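PDB 1MA1: superoxide dismutase [Fe] from Methanothermobacter thermautotrophicus, which destroys toxic superoxide radicals by converting them, with the help of one bound iron ion per subunit, into hydrogen peroxide and molecular oxygen. Local coordinates for residues Y41-L52 / A67-V75; P158-L166 / W194-I204. All blocks are in the same frame, centred on the assembly; numbering follows the deposited sequence.

Contact 1: residues Y41-L52 / A67-V75; sequences YVDGANALLRKL and ALKELSFHV
H74 meets Y41, G44 and A45 where two helices of the alpha-hairpin domain run antiparallel in sense but crossing, the directions of the two segments 147° apart and their axes approaching to 8.2 Å. With CG turned anti to its own carbonyl carbon (chi1 -81°), the imidazole reaches across to the facing helix. H74 CB lies 3.6 Å from A45 N. Beyond it the ring settles on G44: the CA of G44 stands 3.5 Å from the centroid of the H74 ring and 10° off its normal, a CH-pi contact. H74 CG, ND1, CE1 and NE2 all lie within 3.7 Å of G44 CA. H74 CD2 meets Y41 CD1 at 3.5 Å, rim against rim, while F73 CD2 lies over the face opposite G44. With an alanine in place of H74, G44 CA would probably lose the ring that covers it and Y41 CD1 its neighbour at the rim, opening a gap between the helices. Y41 also points an edge toward the face of F73 in an offset edge-to-face pair. Farther along, L48 leans on L71, and A67 CB touches L52 CD2 at 4.0 Å. E70 carries its carboxylate to K65 of the fourth subunit. Helix 27-57 packs on helix 64-86, the Y41 end beside the iron ligands H81 and H171, L49 and L68 against F145 and I146 in strand 143-150 of the second subunit.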
loop_
_atom_site.group_PDB
_atom_site.type_symbol
_atom_site.label_atom_id
_atom_site.label_comp_id
_atom_site.label_asym_id
_atom_site.label_seq_id
_atom_site.Cartn_x
_atom_site.Cartn_y
_atom_site.Cartn_z
ATOM N N TYR A 41 -4.327 -15.691 11.878
ATOM C CA TYR A 41 -3.462 -14.582 12.278
ATOM C C TYR A 41 -2.653 -14.898 13.533
ATOM O O TYR A 41 -1.480 -14.551 13.602
ATOM C CB TYR A 41 -4.270 -13.285 12.468
ATOM C CG TYR A 41 -5.058 -12.938 11.235
ATOM C CD1 TYR A 41 -4.451 -12.942 9.980
ATOM C CD2 TYR A 41 -6.435 -12.737 11.293
ATOM C CE1 TYR A 41 -5.193 -12.774 8.827
ATOM C CE2 TYR A 41 -7.187 -12.574 10.132
ATOM C CZ TYR A 41 -6.560 -12.601 8.905
ATOM O OH TYR A 41 -7.288 -12.516 7.743
ATOM N N VAL A 42 -3.272 -15.562 14.506
ATOM C CA VAL A 42 -2.530 -16.153 15.604
ATOM C C VAL A 42 -1.365 -16.991 15.111
ATOM O O VAL A 42 -0.228 -16.768 15.530
ATOM C CB VAL A 42 -3.409 -17.055 16.449
ATOM C CG1 VAL A 42 -2.544 -17.807 17.471
ATOM C CG2 VAL A 42 -4.519 -16.218 17.092
ATOM N N ASP A 43 -1.632 -17.944 14.222
ATOM C CA ASP A 43 -0.575 -18.828 13.756
ATOM C C ASP A 43 0.449 -18.087 12.912
ATOM O O ASP A 43 1.654 -18.356 13.003
ATOM C CB ASP A 43 -1.147 -19.982 12.945
ATOM C CG ASP A 43 -2.199 -20.737 13.694
ATOM O OD1 ASP A 43 -2.078 -20.894 14.939
ATOM O OD2 ASP A 43 -3.145 -21.174 13.024
ATOM N N GLY A 44 -0.031 -17.152 12.090
ATOM C CA GLY A 44 0.865 -16.341 11.279
ATOM C C GLY A 44 1.871 -15.624 12.154
ATOM O O GLY A 44 3.085 -15.737 11.962
ATOM N N ALA A 45 1.350 -14.896 13.135
ATOM C CA ALA A 45 2.170 -14.097 14.015
ATOM C C ALA A 45 3.134 -14.987 14.794
ATOM O O ALA A 45 4.301 -14.629 14.980
ATOM C CB ALA A 45 1.281 -13.304 14.971
ATOM N N ASN A 46 2.661 -16.147 15.253
ATOM C CA ASN A 46 3.523 -17.023 16.041
ATOM C C ASN A 46 4.648 -17.644 15.200
ATOM O O ASN A 46 5.793 -17.730 15.647
ATOM C CB ASN A 46 2.710 -18.135 16.708
ATOM C CG ASN A 46 1.931 -17.650 17.930
ATOM O OD1 ASN A 46 2.339 -16.708 18.628
ATOM N ND2 ASN A 46 0.818 -18.312 18.211
ATOM N N ALA A 47 4.328 -18.073 13.985
ATOM C CA ALA A 47 5.338 -18.679 13.132
ATOM C C ALA A 47 6.454 -17.692 12.964
ATOM O O ALA A 47 7.624 -18.055 12.941
ATOM C CB ALA A 47 4.769 -19.023 11.787
ATOM N N LEU A 48 6.085 -16.427 12.850
ATOM C CA LEU A 48 7.038 -15.384 12.522
ATOM C C LEU A 48 7.876 -15.066 13.748
ATOM O O LEU A 48 9.087 -14.864 13.654
ATOM C CB LEU A 48 6.289 -14.149 12.050
ATOM C CG LEU A 48 7.134 -12.993 11.558
ATOM C CD1 LEU A 48 8.059 -13.444 10.447
ATOM C CD2 LEU A 48 6.203 -11.927 11.065
ATOM N N LEU A 49 7.230 -15.029 14.908
ATOM C CA LEU A 49 7.957 -14.821 16.139
ATOM C C LEU A 49 9.019 -15.893 16.300
ATOM O O LEU A 49 10.158 -15.596 16.631
ATOM C CB LEU A 49 7.016 -14.834 17.343
ATOM C CG LEU A 49 6.073 -13.630 17.478
ATOM C CD1 LEU A 49 5.213 -13.772 18.718
ATOM C CD2 LEU A 49 6.886 -12.365 17.562
ATOM N N ARG A 50 8.664 -17.144 16.048
ATOM C CA ARG A 50 9.635 -18.216 16.185
ATOM C C ARG A 50 10.784 -18.068 15.181
ATOM O O ARG A 50 11.958 -18.290 15.511
ATOM C CB ARG A 50 8.958 -19.570 16.005
ATOM C CG ARG A 50 8.119 -19.997 17.192
ATOM C CD ARG A 50 7.688 -21.452 17.055
ATOM N NE ARG A 50 6.859 -21.660 15.867
ATOM C CZ ARG A 50 5.543 -21.469 15.837
ATOM N NH1 ARG A 50 4.907 -21.079 16.949
ATOM N NH2 ARG A 50 4.879 -21.633 14.696
ATOM N N LYS A 51 10.441 -17.688 13.958
ATOM C CA LYS A 51 11.437 -17.432 12.937
ATOM C C LYS A 51 12.468 -16.391 13.408
ATOM O O LYS A 51 13.674 -16.600 13.275
ATOM C CB LYS A 51 10.738 -16.956 11.673
ATOM C CG LYS A 51 11.656 -16.656 10.516
ATOM C CD LYS A 51 10.877 -15.971 9.381
ATOM C CE LYS A 51 11.745 -15.685 8.151
ATOM N NZ LYS A 51 12.229 -16.929 7.451
ATOM N N LEU A 52 11.989 -15.281 13.964
ATOM C CA LEU A 52 12.873 -14.230 14.422
ATOM C C LEU A 52 13.669 -14.665 15.646
ATOM O O LEU A 52 14.833 -14.300 15.786
ATOM C CB LEU A 52 12.088 -12.954 14.746
ATOM C CG LEU A 52 11.458 -12.179 13.575
ATOM C CD1 LEU A 52 10.807 -10.943 14.131
ATOM C CD2 LEU A 52 12.477 -11.791 12.519
ATOM N N ALA A 67 9.968 -9.723 6.982
ATOM C CA ALA A 67 9.495 -10.199 8.276
ATOM C C ALA A 67 8.558 -9.181 8.946
ATOM O O ALA A 67 7.465 -9.534 9.405
ATOM C CB ALA A 67 10.669 -10.487 9.195
ATOM N N LEU A 68 8.991 -7.925 9.008
ATOM C CA LEU A 68 8.229 -6.922 9.732
ATOM C C LEU A 68 6.952 -6.540 8.981
ATOM O O LEU A 68 5.937 -6.226 9.597
ATOM C CB LEU A 68 9.091 -5.688 9.980
ATOM C CG LEU A 68 10.372 -5.958 10.754
ATOM C CD1 LEU A 68 11.025 -4.654 11.117
ATOM C CD2 LEU A 68 10.074 -6.701 12.022
ATOM N N LYS A 69 6.992 -6.576 7.650
ATOM C CA LYS A 69 5.772 -6.346 6.880
ATOM C C LYS A 69 4.746 -7.415 7.196
ATOM O O LYS A 69 3.583 -7.117 7.451
ATOM C CB LYS A 69 6.040 -6.339 5.377
ATOM C CG LYS A 69 6.751 -5.093 4.884
ATOM C CD LYS A 69 6.881 -5.087 3.374
ATOM C CE LYS A 69 7.408 -3.749 2.888
ATOM N NZ LYS A 69 7.282 -3.560 1.405
ATOM N N GLU A 70 5.187 -8.663 7.187
ATOM C CA GLU A 70 4.306 -9.769 7.507
ATOM C C GLU A 70 3.832 -9.697 8.961
ATOM O O GLU A 70 2.666 -9.962 9.256
ATOM C CB GLU A 70 5.022 -11.096 7.274
ATOM C CG GLU A 70 4.091 -12.258 7.323
ATOM C CD GLU A 70 4.764 -13.528 6.917
ATOM O OE1 GLU A 70 5.013 -14.367 7.816
ATOM O OE2 GLU A 70 5.050 -13.669 5.706
ATOM N N LEU A 71 4.735 -9.345 9.864
ATOM C CA LEU A 71 4.408 -9.302 11.271
ATOM C C LEU A 71 3.307 -8.284 11.499
ATOM O O LEU A 71 2.365 -8.522 12.262
ATOM C CB LEU A 71 5.628 -8.913 12.108
ATOM C CG LEU A 71 5.384 -8.929 13.623
ATOM C CD1 LEU A 71 5.153 -10.359 14.106
ATOM C CD2 LEU A 71 6.573 -8.289 14.347
ATOM N N SER A 72 3.415 -7.142 10.833
ATOM C CA SER A 72 2.438 -6.087 11.065
ATOM C C SER A 72 1.071 -6.550 10.552
ATOM O O SER A 72 0.027 -6.188 11.109
ATOM C CB SER A 72 2.867 -4.786 10.361
ATOM O OG SER A 72 2.847 -4.930 8.951
ATOM N N PHE A 73 1.087 -7.356 9.491
ATOM C CA PHE A 73 -0.133 -7.893 8.904
ATOM C C PHE A 73 -0.862 -8.803 9.895
ATOM O O PHE A 73 -2.040 -8.611 10.164
ATOM C CB PHE A 73 0.205 -8.674 7.637
ATOM C CG PHE A 73 -0.971 -9.384 7.031
ATOM C CD1 PHE A 73 -1.983 -8.668 6.420
ATOM C CD2 PHE A 73 -1.083 -10.775 7.106
ATOM C CE1 PHE A 73 -3.090 -9.309 5.896
ATOM C CE2 PHE A 73 -2.196 -11.432 6.577
ATOM C CZ PHE A 73 -3.202 -10.690 5.973
ATOM N N HIS A 74 -0.158 -9.789 10.439
ATOM C CA HIS A 74 -0.781 -10.798 11.279
ATOM C C HIS A 74 -1.124 -10.301 12.652
ATOM O O HIS A 74 -2.153 -10.669 13.204
ATOM C CB HIS A 74 0.119 -12.026 11.410
ATOM C CG HIS A 74 0.031 -12.944 10.243
ATOM N ND1 HIS A 74 1.139 -13.368 9.548
ATOM C CD2 HIS A 74 -1.044 -13.476 9.614
ATOM C CE1 HIS A 74 0.754 -14.121 8.535
ATOM N NE2 HIS A 74 -0.565 -14.202 8.555
ATOM N N VAL A 75 -0.255 -9.483 13.221
ATOM C CA VAL A 75 -0.509 -8.968 14.561
ATOM C C VAL A 75 -1.654 -7.951 14.500
ATOM O O VAL A 75 -2.521 -7.906 15.392
ATOM C CB VAL A 75 0.754 -8.322 15.163
ATOM C CG1 VAL A 75 0.416 -7.637 16.465
ATOM C CG2 VAL A 75 1.827 -9.394 15.390
#

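Contact 2: residues P158-L166 / W194-I204; sequences PHFRILLVL and WKEVEKRFEDI
A classic beta bulge, in which L163 and L164 both face L135 of strand 131-138, is covered by helix 194-202 near the end of the chain. The bulge belongs to strand 164-167, an outermost strand of the antiparallel sheet within this chain, and that strand carries the iron ligand D167. The two leucines of the bulge turn their side chains to different parts of the helix. L163 sends CD1 to within 3.6 Å of F201 CD1, while its other branch, CD2, reaches I204 CD1 at 4.1 Å. L164 places CG beside V197 CG2 and extends CD1 to W194 CH2, the latter at 3.9 Å.

Amid these apolar groups sits one direct polar link. The R200 chain is extended from CG to NE (chi2 174°), which carries the guanidinium along the bulge until NH1 donates to L163 O at 2.9 Å, with an N-H...O angle of 153°. That donor stands above the carbonyl plane, 58° out of it, and so does not follow a lone pair. V197 CG1 packs against the same oxygen. NE of R200 forms a salt bridge with E196 OE2 at 3.1 Å, one helical turn back; NH2 bonds F83 O, and NH1 also bonds N87 OD1.

All three guanidinium nitrogens therefore have acceptors, which fixes the rotation of the group. E196 would be expected to offset its charge, so that an arginine can be accommodated beside a largely apolar interface while tying the helix to the backbone of the bulge.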
loop_
_atom_site.group_PDB
_atom_site.type_symbol
_atom_site.label_atom_id
_atom_site.label_comp_id
_atom_site.label_asym_id
_atom_site.label_seq_id
_atom_site.Cartn_x
_atom_site.Cartn_y
_atom_site.Cartn_z
ATOM N N PRO A 158 -0.055 5.520 13.346
ATOM C CA PRO A 158 0.648 4.897 14.460
ATOM C C PRO A 158 0.334 5.579 15.782
ATOM O O PRO A 158 0.158 6.799 15.828
ATOM C CB PRO A 158 2.121 5.001 14.058
ATOM C CG PRO A 158 2.139 6.079 13.022
ATOM C CD PRO A 158 0.877 5.875 12.269
ATOM N N HIS A 159 0.231 4.770 16.839
ATOM C CA HIS A 159 0.139 5.243 18.225
ATOM C C HIS A 159 -1.304 5.526 18.680
ATOM O O HIS A 159 -1.565 5.599 19.877
ATOM C CB HIS A 159 1.026 6.502 18.415
ATOM C CG HIS A 159 1.333 6.827 19.845
ATOM N ND1 HIS A 159 0.760 7.890 20.508
ATOM C CD2 HIS A 159 2.150 6.219 20.741
ATOM C CE1 HIS A 159 1.212 7.927 21.753
ATOM N NE2 HIS A 159 2.055 6.925 21.919
ATOM N N PHE A 160 -2.231 5.692 17.735
ATOM C CA PHE A 160 -3.629 5.918 18.092
ATOM C C PHE A 160 -4.336 4.648 18.532
ATOM O O PHE A 160 -4.093 3.582 17.981
ATOM C CB PHE A 160 -4.384 6.540 16.915
ATOM C CG PHE A 160 -4.194 8.028 16.790
ATOM C CD1 PHE A 160 -2.936 8.590 16.862
ATOM C CD2 PHE A 160 -5.283 8.862 16.596
ATOM C CE1 PHE A 160 -2.776 9.962 16.744
ATOM C CE2 PHE A 160 -5.119 10.222 16.476
ATOM C CZ PHE A 160 -3.865 10.770 16.552
ATOM N N ARG A 161 -5.218 4.770 19.519
ATOM C CA ARG A 161 -5.771 3.605 20.207
ATOM C C ARG A 161 -7.172 3.272 19.729
ATOM O O ARG A 161 -7.884 4.143 19.229
ATOM C CB ARG A 161 -5.801 3.841 21.713
ATOM C CG ARG A 161 -4.491 4.383 22.257
ATOM C CD ARG A 161 -4.031 3.614 23.475
ATOM N NE ARG A 161 -3.182 2.499 23.074
ATOM C CZ ARG A 161 -2.907 1.445 23.837
ATOM N NH1 ARG A 161 -3.424 1.350 25.056
ATOM N NH2 ARG A 161 -2.120 0.477 23.371
ATOM N N ILE A 162 -7.569 2.009 19.872
ATOM C CA ILE A 162 -8.821 1.554 19.268
ATOM C C ILE A 162 -10.017 1.752 20.201
ATOM O O ILE A 162 -9.984 1.362 21.367
ATOM C CB ILE A 162 -8.747 0.058 18.867
ATOM C CG1 ILE A 162 -7.616 -0.176 17.871
ATOM C CG2 ILE A 162 -10.061 -0.373 18.235
ATOM C CD1 ILE A 162 -7.427 -1.636 17.528
ATOM N N LEU A 163 -11.075 2.350 19.676
ATOM C CA LEU A 163 -12.329 2.465 20.413
ATOM C C LEU A 163 -13.406 1.522 19.880
ATOM O O LEU A 163 -14.040 0.786 20.642
ATOM C CB LEU A 163 -12.839 3.904 20.353
ATOM C CG LEU A 163 -11.940 4.927 21.028
ATOM C CD1 LEU A 163 -12.527 6.314 20.903
ATOM C CD2 LEU A 163 -11.762 4.521 22.485
ATOM N N LEU A 164 -13.604 1.559 18.565
ATOM C CA LEU A 164 -14.672 0.821 17.903
ATOM C C LEU A 164 -14.110 0.266 16.601
ATOM O O LEU A 164 -13.352 0.951 15.907
ATOM C CB LEU A 164 -15.825 1.763 17.562
ATOM C CG LEU A 164 -17.253 1.220 17.518
ATOM C CD1 LEU A 164 -18.012 2.028 16.475
ATOM C CD2 LEU A 164 -17.287 -0.247 17.174
ATOM N N VAL A 165 -14.499 -0.952 16.251
ATOM C CA VAL A 165 -13.919 -1.621 15.105
ATOM C C VAL A 165 -14.994 -2.396 14.341
ATOM O O VAL A 165 -15.841 -3.061 14.939
ATOM C CB VAL A 165 -12.778 -2.574 15.584
ATOM C CG1 VAL A 165 -12.806 -3.869 14.829
ATOM C CG2 VAL A 165 -11.427 -1.904 15.397
ATOM N N LEU A 166 -14.966 -2.309 13.021
ATOM C CA LEU A 166 -15.898 -3.065 12.193
ATOM C C LEU A 166 -15.184 -3.794 11.038
ATOM O O LEU A 166 -14.680 -3.152 10.114
ATOM C CB LEU A 166 -16.960 -2.106 11.635
ATOM C CG LEU A 166 -17.888 -2.678 10.578
ATOM C CD1 LEU A 166 -18.541 -3.946 11.111
ATOM C CD2 LEU A 166 -18.907 -1.624 10.183
ATOM N N TRP A 194 -21.948 -0.743 22.991
ATOM C CA TRP A 194 -21.504 0.596 23.358
ATOM C C TRP A 194 -20.901 0.663 24.766
ATOM O O TRP A 194 -20.057 1.518 25.040
ATOM C CB TRP A 194 -22.656 1.603 23.225
ATOM C CG TRP A 194 -23.033 1.873 21.800
ATOM C CD1 TRP A 194 -24.227 1.582 21.191
ATOM C CD2 TRP A 194 -22.191 2.430 20.781
ATOM N NE1 TRP A 194 -24.172 1.914 19.862
ATOM C CE2 TRP A 194 -22.939 2.437 19.580
ATOM C CE3 TRP A 194 -20.877 2.921 20.766
ATOM C CZ2 TRP A 194 -22.413 2.912 18.368
ATOM C CZ3 TRP A 194 -20.349 3.394 19.559
ATOM C CH2 TRP A 194 -21.123 3.383 18.378
ATOM N N LYS A 195 -21.319 -0.229 25.653
ATOM C CA LYS A 195 -20.733 -0.269 26.982
ATOM C C LYS A 195 -19.224 -0.390 26.847
ATOM O O LYS A 195 -18.482 0.365 27.469
ATOM C CB LYS A 195 -21.269 -1.461 27.792
ATOM C CG LYS A 195 -22.793 -1.588 27.845
ATOM C CD LYS A 195 -23.459 -0.307 28.339
ATOM C CE LYS A 195 -23.029 0.071 29.755
ATOM N NZ LYS A 195 -23.691 1.350 30.199
ATOM N N GLU A 196 -18.786 -1.337 26.020
ATOM C CA GLU A 196 -17.368 -1.657 25.871
ATOM C C GLU A 196 -16.622 -0.494 25.236
ATOM O O GLU A 196 -15.527 -0.124 25.675
ATOM C CB GLU A 196 -17.188 -2.914 25.007
ATOM C CG GLU A 196 -15.745 -3.295 24.700
ATOM C CD GLU A 196 -14.911 -3.473 25.954
ATOM O OE1 GLU A 196 -15.483 -3.906 26.983
ATOM O OE2 GLU A 196 -13.689 -3.197 25.915
ATOM N N VAL A 197 -17.218 0.085 24.198
ATOM C CA VAL A 197 -16.596 1.213 23.514
ATOM C C VAL A 197 -16.495 2.394 24.467
ATOM O O VAL A 197 -15.461 3.044 24.550
ATOM C CB VAL A 197 -17.402 1.656 22.267
ATOM C CG1 VAL A 197 -16.670 2.766 21.560
ATOM C CG2 VAL A 197 -17.605 0.503 21.322
ATOM N N GLU A 198 -17.576 2.660 25.189
ATOM C CA GLU A 198 -17.564 3.649 26.256
ATOM C C GLU A 198 -16.444 3.429 27.253
ATOM O O GLU A 198 -15.743 4.365 27.605
ATOM C CB GLU A 198 -18.911 3.647 26.982
ATOM C CG GLU A 198 -20.011 4.424 26.264
ATOM C CD GLU A 198 -21.405 4.073 26.755
ATOM O OE1 GLU A 198 -21.583 3.819 27.971
ATOM O OE2 GLU A 198 -22.335 4.063 25.928
ATOM N N LYS A 199 -16.267 2.193 27.700
ATOM C CA LYS A 199 -15.212 1.879 28.641
ATOM C C LYS A 199 -13.846 2.166 28.032
ATOM O O LYS A 199 -13.034 2.866 28.630
ATOM C CB LYS A 199 -15.294 0.419 29.052
ATOM C CG LYS A 199 -14.250 0.014 30.077
ATOM C CD LYS A 199 -14.363 -1.477 30.418
ATOM C CE LYS A 199 -13.251 -1.942 31.353
ATOM N NZ LYS A 199 -13.423 -3.383 31.747
ATOM N N ARG A 200 -13.595 1.643 26.838
ATOM C CA ARG A 200 -12.352 1.926 26.123
ATOM C C ARG A 200 -12.056 3.423 26.051
ATOM O O ARG A 200 -10.917 3.856 26.212
ATOM C CB ARG A 200 -12.419 1.368 24.698
ATOM C CG ARG A 200 -12.629 -0.139 24.621
ATOM C CD ARG A 200 -12.840 -0.596 23.196
ATOM N NE ARG A 200 -12.944 -2.044 23.116
ATOM C CZ ARG A 200 -13.192 -2.708 21.996
ATOM N NH1 ARG A 200 -13.354 -2.038 20.865
ATOM N NH2 ARG A 200 -13.287 -4.032 22.001
ATOM N N PHE A 201 -13.087 4.213 25.801
ATOM C CA PHE A 201 -12.898 5.628 25.550
ATOM C C PHE A 201 -12.487 6.316 26.832
ATOM O O PHE A 201 -11.769 7.308 26.805
ATOM C CB PHE A 201 -14.201 6.244 25.011
ATOM C CG PHE A 201 -14.090 7.712 24.682
ATOM C CD1 PHE A 201 -13.009 8.200 23.944
ATOM C CD2 PHE A 201 -15.065 8.610 25.100
ATOM C CE1 PHE A 201 -12.913 9.583 23.629
ATOM C CE2 PHE A 201 -14.974 9.981 24.789
ATOM C CZ PHE A 201 -13.897 10.463 24.052
ATOM N N GLU A 202 -12.947 5.791 27.959
ATOM C CA GLU A 202 -12.681 6.428 29.241
ATOM C C GLU A 202 -11.235 6.231 29.677
ATOM O O GLU A 202 -10.679 7.063 30.393
ATOM C CB GLU A 202 -13.612 5.873 30.314
ATOM C CG GLU A 202 -15.074 5.861 29.909
ATOM C CD GLU A 202 -16.010 6.404 30.984
ATOM O OE1 GLU A 202 -17.217 6.062 30.939
ATOM O OE2 GLU A 202 -15.545 7.179 31.854
ATOM N N ASP A 203 -10.625 5.131 29.248
ATOM C CA ASP A 203 -9.257 4.841 29.657
ATOM C C ASP A 203 -8.224 5.586 28.837
ATOM O O ASP A 203 -7.034 5.347 28.991
ATOM C CB ASP A 203 -8.947 3.344 29.568
ATOM C CG ASP A 203 -9.953 2.500 30.305
ATOM O OD1 ASP A 203 -10.440 2.941 31.382
ATOM O OD2 ASP A 203 -10.241 1.388 29.795
ATOM N N ILE A 204 -8.665 6.484 27.969
ATOM C CA ILE A 204 -7.743 7.435 27.374
ATOM C C ILE A 204 -8.257 8.860 27.488
ATOM O O ILE A 204 -7.804 9.748 26.773
ATOM C CB ILE A 204 -7.495 7.097 25.904
ATOM C CG1 ILE A 204 -8.796 7.183 25.111
ATOM C CG2 ILE A 204 -6.917 5.708 25.800
ATOM C CD1 ILE A 204 -8.625 6.827 23.650
#

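Both contacts are mainly buried, yet they represent two ways of joining secondary structure. Contact 1 pairs two long helices of the alpha-hairpin domain, its centre about 18 Å from the centre of the chain, through apolar and aromatic packing alone; contact 2, its centre about 11 Å from the centre of the chain, lies in the C-terminal domain and adds to its leucine core a hydrogen bond from an arginine side chain to a backbone carbonyl. The two contacts do not touch. Helix 64-86 connects them: it supplies one side of contact 1 and, farther along, packs L80 and F83 against I162 of contact 2. Both also adjoin the second subunit, whose V75 packs against F160.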